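Local coordinates for amorpha-4,11-diene synthase (Artemisia annua, PDB 4GAX), which probably catalyses the metal-dependent cyclisation of farnesyl diphosphate to a sesquiterpene such as amorpha-4,11-diene, at residues 421-426 / 523-528; 119-124 / 161-166; 336-341 / 356-361. All blocks are in the same frame, centred on the assembly; numbering follows the deposited sequence.

Contact 1: residues 421-426 / 523-528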
# COMPACT_ATOMS: atom_id res chain seq x y z
N LEU A 421 3.97 11.74 7.77
CA LEU A 421 2.64 12.00 8.34
C LEU A 421 1.72 10.78 8.22
O LEU A 421 1.11 10.36 9.21
CB LEU A 421 2.02 13.24 7.69
CG LEU A 421 0.59 13.59 8.15
CD1 LEU A 421 0.55 13.77 9.65
CD2 LEU A 421 0.10 14.86 7.46
N LEU A 422 1.64 10.20 7.02
CA LEU A 422 0.82 9.02 6.81
C LEU A 422 1.28 7.86 7.69
O LEU A 422 0.45 7.12 8.21
CB LEU A 422 0.83 8.59 5.34
CG LEU A 422 0.23 9.61 4.37
CD1 LEU A 422 0.21 9.06 2.95
CD2 LEU A 422 -1.17 10.04 4.81
N THR A 423 2.59 7.70 7.85
CA THR A 423 3.12 6.63 8.70
C THR A 423 2.71 6.82 10.16
O THR A 423 2.18 5.90 10.80
CB THR A 423 4.67 6.56 8.64
OG1 THR A 423 5.09 6.26 7.31
CG2 THR A 423 5.20 5.49 9.60
N THR A 424 2.93 8.01 10.68
CA THR A 424 2.58 8.25 12.07
C THR A 424 1.06 8.34 12.28
O THR A 424 0.58 8.14 13.40
CB THR A 424 3.31 9.48 12.63
OG1 THR A 424 3.00 10.62 11.84
CG2 THR A 424 4.83 9.24 12.62
N THR A 425 0.31 8.66 11.22
CA THR A 425 -1.15 8.63 11.34
C THR A 425 -1.59 7.19 11.54
O THR A 425 -2.55 6.90 12.28
CB THR A 425 -1.86 9.22 10.11
OG1 THR A 425 -1.53 10.61 9.98
CG2 THR A 425 -3.38 9.10 10.26
N CYS A 426 -0.88 6.26 10.89
CA CYS A 426 -1.11 4.83 11.14
C CYS A 426 -0.75 4.45 12.57
O CYS A 426 -1.42 3.59 13.18
CB CYS A 426 -0.32 3.95 10.17
SG CYS A 426 -1.03 3.94 8.50
N VAL A 523 4.09 -3.51 7.84
CA VAL A 523 3.24 -3.99 6.75
C VAL A 523 2.42 -2.82 6.22
O VAL A 523 2.28 -2.66 5.00
CB VAL A 523 2.32 -5.16 7.21
CG1 VAL A 523 1.20 -5.44 6.19
CG2 VAL A 523 3.16 -6.43 7.48
N ALA A 524 1.91 -1.98 7.12
CA ALA A 524 1.15 -0.79 6.72
C ALA A 524 2.02 0.13 5.89
O ALA A 524 1.57 0.65 4.87
CB ALA A 524 0.63 -0.04 7.96
N VAL A 525 3.25 0.36 6.34
CA VAL A 525 4.17 1.22 5.60
C VAL A 525 4.41 0.65 4.20
O VAL A 525 4.35 1.40 3.23
CB VAL A 525 5.53 1.40 6.33
CG1 VAL A 525 6.54 2.10 5.39
CG2 VAL A 525 5.35 2.21 7.63
N ILE A 526 4.68 -0.65 4.09
CA ILE A 526 5.03 -1.21 2.79
C ILE A 526 3.83 -1.15 1.84
O ILE A 526 4.00 -0.95 0.64
CB ILE A 526 5.63 -2.65 2.87
CG1 ILE A 526 6.35 -3.01 1.57
CG2 ILE A 526 4.56 -3.73 3.14
CD1 ILE A 526 7.59 -2.19 1.32
N ASN A 527 2.63 -1.28 2.39
CA ASN A 527 1.43 -1.21 1.56
C ASN A 527 1.28 0.21 1.03
O ASN A 527 0.99 0.41 -0.15
CB ASN A 527 0.18 -1.62 2.34
CG ASN A 527 0.14 -3.11 2.67
OD1 ASN A 527 0.84 -3.92 2.03
ND2 ASN A 527 -0.67 -3.48 3.66
N LEU A 528 1.49 1.20 1.90
CA LEU A 528 1.40 2.59 1.46
C LEU A 528 2.45 2.91 0.39
O LEU A 528 2.19 3.71 -0.51
CB LEU A 528 1.52 3.57 2.63
CG LEU A 528 0.28 3.58 3.54
CD1 LEU A 528 0.53 4.43 4.79
CD2 LEU A 528 -0.94 4.11 2.78

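Contact 2: residues 119-124 / 161-166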
# COMPACT_ATOMS: atom_id res chain seq x y z
N ARG A 119 8.94 -26.11 -4.38
CA ARG A 119 8.47 -24.79 -3.95
C ARG A 119 9.59 -23.96 -3.33
O ARG A 119 9.36 -23.20 -2.39
CB ARG A 119 7.31 -24.94 -2.95
CG ARG A 119 6.37 -26.11 -3.26
CD ARG A 119 4.93 -25.71 -3.33
NE ARG A 119 4.61 -25.12 -4.62
CZ ARG A 119 3.62 -25.53 -5.41
NH1 ARG A 119 2.85 -26.55 -5.06
NH2 ARG A 119 3.41 -24.91 -6.56
N SER A 120 10.80 -24.10 -3.87
CA SER A 120 11.90 -23.29 -3.36
C SER A 120 11.67 -21.80 -3.65
O SER A 120 11.91 -20.95 -2.79
CB SER A 120 13.28 -23.81 -3.85
OG SER A 120 13.31 -23.97 -5.25
N SER A 121 11.18 -21.47 -4.85
CA SER A 121 10.88 -20.07 -5.18
C SER A 121 9.77 -19.51 -4.27
O SER A 121 9.80 -18.33 -3.87
CB SER A 121 10.46 -19.95 -6.64
OG SER A 121 11.55 -20.28 -7.49
N LEU A 122 8.79 -20.34 -3.98
CA LEU A 122 7.68 -19.92 -3.11
C LEU A 122 8.18 -19.74 -1.69
O LEU A 122 7.83 -18.77 -1.00
CB LEU A 122 6.54 -20.94 -3.16
CG LEU A 122 5.38 -20.67 -2.20
CD1 LEU A 122 4.76 -19.30 -2.53
CD2 LEU A 122 4.34 -21.76 -2.25
N TRP A 123 9.03 -20.65 -1.24
CA TRP A 123 9.58 -20.55 0.10
C TRP A 123 10.30 -19.22 0.27
O TRP A 123 10.09 -18.51 1.25
CB TRP A 123 10.54 -21.71 0.38
CG TRP A 123 11.45 -21.48 1.56
CD1 TRP A 123 11.15 -21.70 2.88
CD2 TRP A 123 12.81 -21.00 1.53
NE1 TRP A 123 12.24 -21.39 3.67
CE2 TRP A 123 13.26 -20.95 2.87
CE3 TRP A 123 13.68 -20.60 0.51
CZ2 TRP A 123 14.55 -20.54 3.21
CZ3 TRP A 123 14.95 -20.18 0.84
CH2 TRP A 123 15.38 -20.16 2.18
N PHE A 124 11.11 -18.87 -0.73
CA PHE A 124 11.93 -17.67 -0.67
C PHE A 124 11.05 -16.43 -0.50
O PHE A 124 11.29 -15.58 0.36
CB PHE A 124 12.78 -17.57 -1.94
CG PHE A 124 13.55 -16.29 -2.08
CD1 PHE A 124 14.79 -16.14 -1.48
CD2 PHE A 124 13.05 -15.25 -2.85
CE1 PHE A 124 15.52 -14.95 -1.62
CE2 PHE A 124 13.77 -14.08 -3.02
CZ PHE A 124 15.01 -13.92 -2.39
N LEU A 161 6.45 -19.17 -13.03
CA LEU A 161 5.72 -18.10 -12.38
C LEU A 161 6.14 -17.88 -10.94
O LEU A 161 6.25 -16.74 -10.50
CB LEU A 161 4.21 -18.37 -12.44
CG LEU A 161 3.42 -17.65 -13.52
CD1 LEU A 161 1.96 -18.09 -13.42
CD2 LEU A 161 3.55 -16.14 -13.34
N GLU A 162 6.35 -18.96 -10.19
CA GLU A 162 6.79 -18.82 -8.80
C GLU A 162 8.15 -18.13 -8.73
O GLU A 162 8.43 -17.34 -7.82
CB GLU A 162 6.86 -20.17 -8.07
CG GLU A 162 5.51 -20.80 -7.75
CD GLU A 162 5.64 -22.13 -6.99
OE1 GLU A 162 6.76 -22.69 -6.93
OE2 GLU A 162 4.61 -22.60 -6.45
N LEU A 163 9.01 -18.44 -9.70
CA LEU A 163 10.35 -17.85 -9.72
C LEU A 163 10.26 -16.36 -10.07
O LEU A 163 10.93 -15.52 -9.44
CB LEU A 163 11.23 -18.58 -10.74
CG LEU A 163 12.60 -17.95 -11.02
CD1 LEU A 163 13.48 -17.89 -9.76
CD2 LEU A 163 13.30 -18.77 -12.12
N TYR A 164 9.43 -16.05 -11.05
CA TYR A 164 9.21 -14.66 -11.43
C TYR A 164 8.74 -13.85 -10.20
O TYR A 164 9.28 -12.79 -9.90
CB TYR A 164 8.20 -14.58 -12.57
CG TYR A 164 7.68 -13.18 -12.82
CD1 TYR A 164 8.39 -12.28 -13.61
CD2 TYR A 164 6.47 -12.75 -12.26
CE1 TYR A 164 7.89 -10.96 -13.84
CE2 TYR A 164 5.98 -11.45 -12.48
CZ TYR A 164 6.69 -10.57 -13.26
OH TYR A 164 6.18 -9.29 -13.46
N GLU A 165 7.75 -14.38 -9.49
CA GLU A 165 7.23 -13.66 -8.33
C GLU A 165 8.30 -13.46 -7.27
O GLU A 165 8.36 -12.39 -6.64
CB GLU A 165 5.99 -14.35 -7.74
CG GLU A 165 4.81 -14.49 -8.70
CD GLU A 165 4.15 -13.16 -9.06
OE1 GLU A 165 4.68 -12.09 -8.67
OE2 GLU A 165 3.09 -13.17 -9.74
N ALA A 166 9.16 -14.46 -7.07
CA ALA A 166 10.26 -14.33 -6.10
C ALA A 166 11.21 -13.16 -6.43
O ALA A 166 11.75 -12.50 -5.51
CB ALA A 166 11.04 -15.63 -6.02
O HOH W 1 7.12 -17.27 -5.50
O HOH W 2 10.14 -23.32 -6.95

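Contact 3: residues 336-341 / 356-361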
# COMPACT_ATOMS: atom_id res chain seq x y z
N GLU A 336 0.96 25.58 14.75
CA GLU A 336 1.91 25.46 15.85
C GLU A 336 1.22 25.63 17.20
O GLU A 336 1.55 24.94 18.17
CB GLU A 336 3.04 26.50 15.73
CG GLU A 336 3.98 26.31 14.55
CD GLU A 336 4.87 25.08 14.65
OE1 GLU A 336 4.81 24.35 15.66
OE2 GLU A 336 5.64 24.84 13.69
N ARG A 337 0.26 26.56 17.25
CA ARG A 337 -0.47 26.85 18.47
C ARG A 337 -1.40 25.70 18.85
O ARG A 337 -1.55 25.38 20.03
CB ARG A 337 -1.26 28.15 18.32
CG ARG A 337 -1.21 29.04 19.55
CD ARG A 337 -1.59 30.48 19.20
NE ARG A 337 -0.42 31.32 18.96
CZ ARG A 337 0.13 32.10 19.88
NH1 ARG A 337 -0.38 32.14 21.10
NH2 ARG A 337 1.20 32.83 19.58
N TRP A 338 -2.02 25.07 17.84
CA TRP A 338 -2.84 23.88 18.04
C TRP A 338 -3.87 24.11 19.14
O TRP A 338 -3.84 23.45 20.19
CB TRP A 338 -1.96 22.68 18.40
CG TRP A 338 -2.57 21.33 18.12
CD1 TRP A 338 -3.51 20.69 18.87
CD2 TRP A 338 -2.26 20.46 17.02
NE1 TRP A 338 -3.82 19.47 18.30
CE2 TRP A 338 -3.06 19.31 17.16
CE3 TRP A 338 -1.39 20.55 15.92
CZ2 TRP A 338 -3.01 18.24 16.25
CZ3 TRP A 338 -1.34 19.49 15.02
CH2 TRP A 338 -2.15 18.35 15.19
N SER A 339 -4.78 25.06 18.90
CA SER A 339 -5.85 25.34 19.85
C SER A 339 -6.95 26.13 19.17
O SER A 339 -6.67 27.07 18.41
CB SER A 339 -5.33 26.14 21.05
OG SER A 339 -6.43 26.60 21.83
N ILE A 340 -8.19 25.77 19.47
CA ILE A 340 -9.33 26.44 18.87
C ILE A 340 -9.42 27.91 19.30
O ILE A 340 -10.05 28.72 18.63
CB ILE A 340 -10.65 25.69 19.19
CG1 ILE A 340 -11.70 26.03 18.14
CG2 ILE A 340 -11.13 25.99 20.61
CD1 ILE A 340 -11.25 25.71 16.72
N THR A 341 -8.77 28.24 20.41
CA THR A 341 -8.83 29.60 20.95
C THR A 341 -8.18 30.63 20.03
O THR A 341 -8.50 31.82 20.11
CB THR A 341 -8.16 29.71 22.33
OG1 THR A 341 -6.74 29.69 22.17
CG2 THR A 341 -8.60 28.57 23.24
N LEU A 356 -12.41 22.06 11.31
CA LEU A 356 -12.49 20.63 10.97
C LEU A 356 -11.25 19.90 11.46
O LEU A 356 -11.34 18.80 12.02
CB LEU A 356 -12.63 20.43 9.46
CG LEU A 356 -12.89 18.99 9.01
CD1 LEU A 356 -14.33 18.59 9.33
CD2 LEU A 356 -12.61 18.83 7.51
N PHE A 357 -10.09 20.52 11.23
CA PHE A 357 -8.81 19.96 11.65
C PHE A 357 -8.76 19.79 13.18
O PHE A 357 -8.43 18.72 13.68
CB PHE A 357 -7.70 20.90 11.17
CG PHE A 357 -6.31 20.50 11.59
CD1 PHE A 357 -5.49 19.78 10.74
CD2 PHE A 357 -5.80 20.90 12.82
CE1 PHE A 357 -4.20 19.44 11.12
CE2 PHE A 357 -4.51 20.55 13.20
CZ PHE A 357 -3.72 19.82 12.36
N MET A 358 -9.08 20.85 13.91
CA MET A 358 -8.98 20.81 15.36
C MET A 358 -9.97 19.81 15.96
O MET A 358 -9.61 19.08 16.88
CB MET A 358 -9.18 22.21 15.97
CG MET A 358 -7.94 23.09 15.89
SD MET A 358 -6.57 22.45 16.88
CE MET A 358 -5.24 22.50 15.71
N ASP A 359 -11.19 19.78 15.44
CA ASP A 359 -12.22 18.83 15.89
C ASP A 359 -11.78 17.40 15.63
O ASP A 359 -12.06 16.49 16.41
CB ASP A 359 -13.55 19.05 15.14
CG ASP A 359 -14.34 20.24 15.68
OD1 ASP A 359 -13.92 20.87 16.68
OD2 ASP A 359 -15.41 20.54 15.09
N THR A 360 -11.14 17.18 14.49
CA THR A 360 -10.74 15.83 14.11
C THR A 360 -9.62 15.33 15.02
O THR A 360 -9.67 14.21 15.56
CB THR A 360 -10.30 15.79 12.63
OG1 THR A 360 -11.40 16.19 11.78
CG2 THR A 360 -9.86 14.40 12.25
N TYR A 361 -8.59 16.15 15.21
CA TYR A 361 -7.49 15.74 16.08
C TYR A 361 -7.88 15.72 17.55
O TYR A 361 -7.40 14.86 18.30
CB TYR A 361 -6.24 16.61 15.85
CG TYR A 361 -5.44 16.08 14.71
CD1 TYR A 361 -4.59 14.99 14.88
CD2 TYR A 361 -5.57 16.62 13.43
CE1 TYR A 361 -3.86 14.48 13.83
CE2 TYR A 361 -4.84 16.11 12.36
CZ TYR A 361 -3.99 15.05 12.57
OH TYR A 361 -3.26 14.54 11.51

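Contact 1: residues 421-426 / 523-528
Leu421 O takes two bonds from Thr425, one from its backbone N and one of 2.8 Å from Thr425 OG1, behind the helical face on which Leu422, Thr423 and Cys426 meet Ala524, Val525 and Leu528. The hydroxyl arrives from above the carbonyl plane, 47° out of it; this bond gives the buried Thr425 OG1 a partner within its own helix. Across the contact there is no hydrogen bond, and the touching is done by aliphatic carbons and one sulfur. Thr423 CG2 meets Val525 CG2 at 3.8 Å, the two branched side chains crossing at a slant. Thr423 OG1 lies beside its backbone N (chi1 -63°) and bonds Ala419 O one turn back, which fixes the methyl in this direction. In the class I terpene synthase fold the helices holding these segments, 419-429 and 519-535, are probably among those surrounding the active-site cavity, as in related plant synthases. Here they run roughly antiparallel, at 145°, with short-segment axes 10.1 Å apart, so side chains rather than backbones bridge the distance. Leu528 touches two residues: its CD1 lies 4.1 Å from Cys426 SG and 4.2 Å from Leu422 CB. Cys426 SG also rests on Ala524 CB, at 4.3 Å. Helix 282-292 adds Trp288 against Leu422 and Leu528, while Leu448 and Leu449 of helix 447-461 touch Val525 and Thr423.

Contact 2: residues 119-124 / 161-166
Two helices of the N-terminal domain, 120-129 and 157-167, lie side by side here, with Arg119 and Glu162 joined at one end and Phe124 and Ala166 packed at the other. Their short axes are 8.2 Å apart and inclined by 26°. Glu162, extended beyond CG, holds the Arg119 guanidinium through a single oxygen: NH2 gives OE2 a bond of 2.6 Å, and NE adds a weak one to the same atom. The guanidinium and carboxylate planes are turned 55° apart, and NH2 meets OE2 from above the carboxylate plane. Glu158 pairs with NH2 as well. The other oxygen, Glu162 OE1, receives a weak bond from a water that accepts from Ser121 N at 3.0 Å; with the arginine and this first-turn N-H nearby, the negative charge of Glu162 is probably stabilised. The small Ser121 side chain points at the other helix where the backbones come nearest, its CA 5.1 Å from Leu163 CA. There Ser121 CB lies 3.5 Å from Glu162 O, and a second water donates to Glu162 O at 2.7 Å and weakly to Ser121 O. Farther along, the Phe124 ring turns its edge to Ala166 O, at 3.6 Å from CE2, while CD2 touches Ala166 CB. Such tight pairing of near-parallel helices suits the all-helical, barrel-like N-terminal domain of plant terpene synthases.

Contact 3: residues 336-341 / 356-361
The aromatic contacts centre on the indole of Trp338, which meets both Phe357 and Tyr361; these two also touch each other, Tyr361 CD2 lying over the Phe357 ring. Phe357 points its edge at one face of the six-membered indole ring, in a T-shaped pair with centroids 5.0 Å apart and planes at 70°; its CZ comes within 3.6 Å of Trp338 CH2. Trp338 in turn offers an edge to the face of Tyr361, planes at 68°, with CH2 over the centre of the phenol ring and CZ2 at 3.6 Å from Tyr361 CG. The indole thus serves as face for one neighbour and edge for the other.

Sulfur and CH-pi contacts come from Met358, on the same indole face as Phe357. Bent at chi2 and chi3, its chain brings CE 3.8 Å from the centroid of the five-membered ring, nearly above it, in a CH-pi contact. SD, also over that face at 4.3 Å from the same centroid, makes this a Met-aromatic contact. Purely aliphatic packing adds Ile340 CD1 on Met358 CB, at 4.1 Å.

Trp338 leaves the end of helix 325-337 with positive phi, and its CG is anti to the backbone N (chi1 -157°), which sends the indole across to helix 351-370. Polar partners lie around the cluster: Lys381 makes a cation-pi contact with the indole, and Tyr354 OH is hydrogen-bonded to Ser339 N. With an alanine at Trp338, the Phe357 edge and the Met358 methyl would probably lose the surface they pack on, leaving a gap beside Tyr361. Val384 of helix 374-399 touches the side chains of all three aromatic residues, completing an aromatic cluster at a helix-loop-helix corner of the class I terpene synthase bundle.

In the fold
Contact 3 belongs to the C-terminal, metal-binding-type helical domain, as contact 1 probably does on both its sides; contact 2 belongs to the N-terminal domain. Contact 1 has its centre about 8 Å from the centre of the chain, and every residue touching across it is buried; its cross-helix chemistry is accordingly apolar. Contact 2, though also largely buried, uses a salt bridge and two waters. Contact 3, partly buried and with its centre about 29 Å from that of the chain, relies on rings and sulfur. Helix 299-322 backs both 421-426 and 356-361, linking contacts 1 and 3, whose nearest atoms are about 4 Å apart without touching. Contacts 2 and 3 lie on opposite sides of the chain's centre.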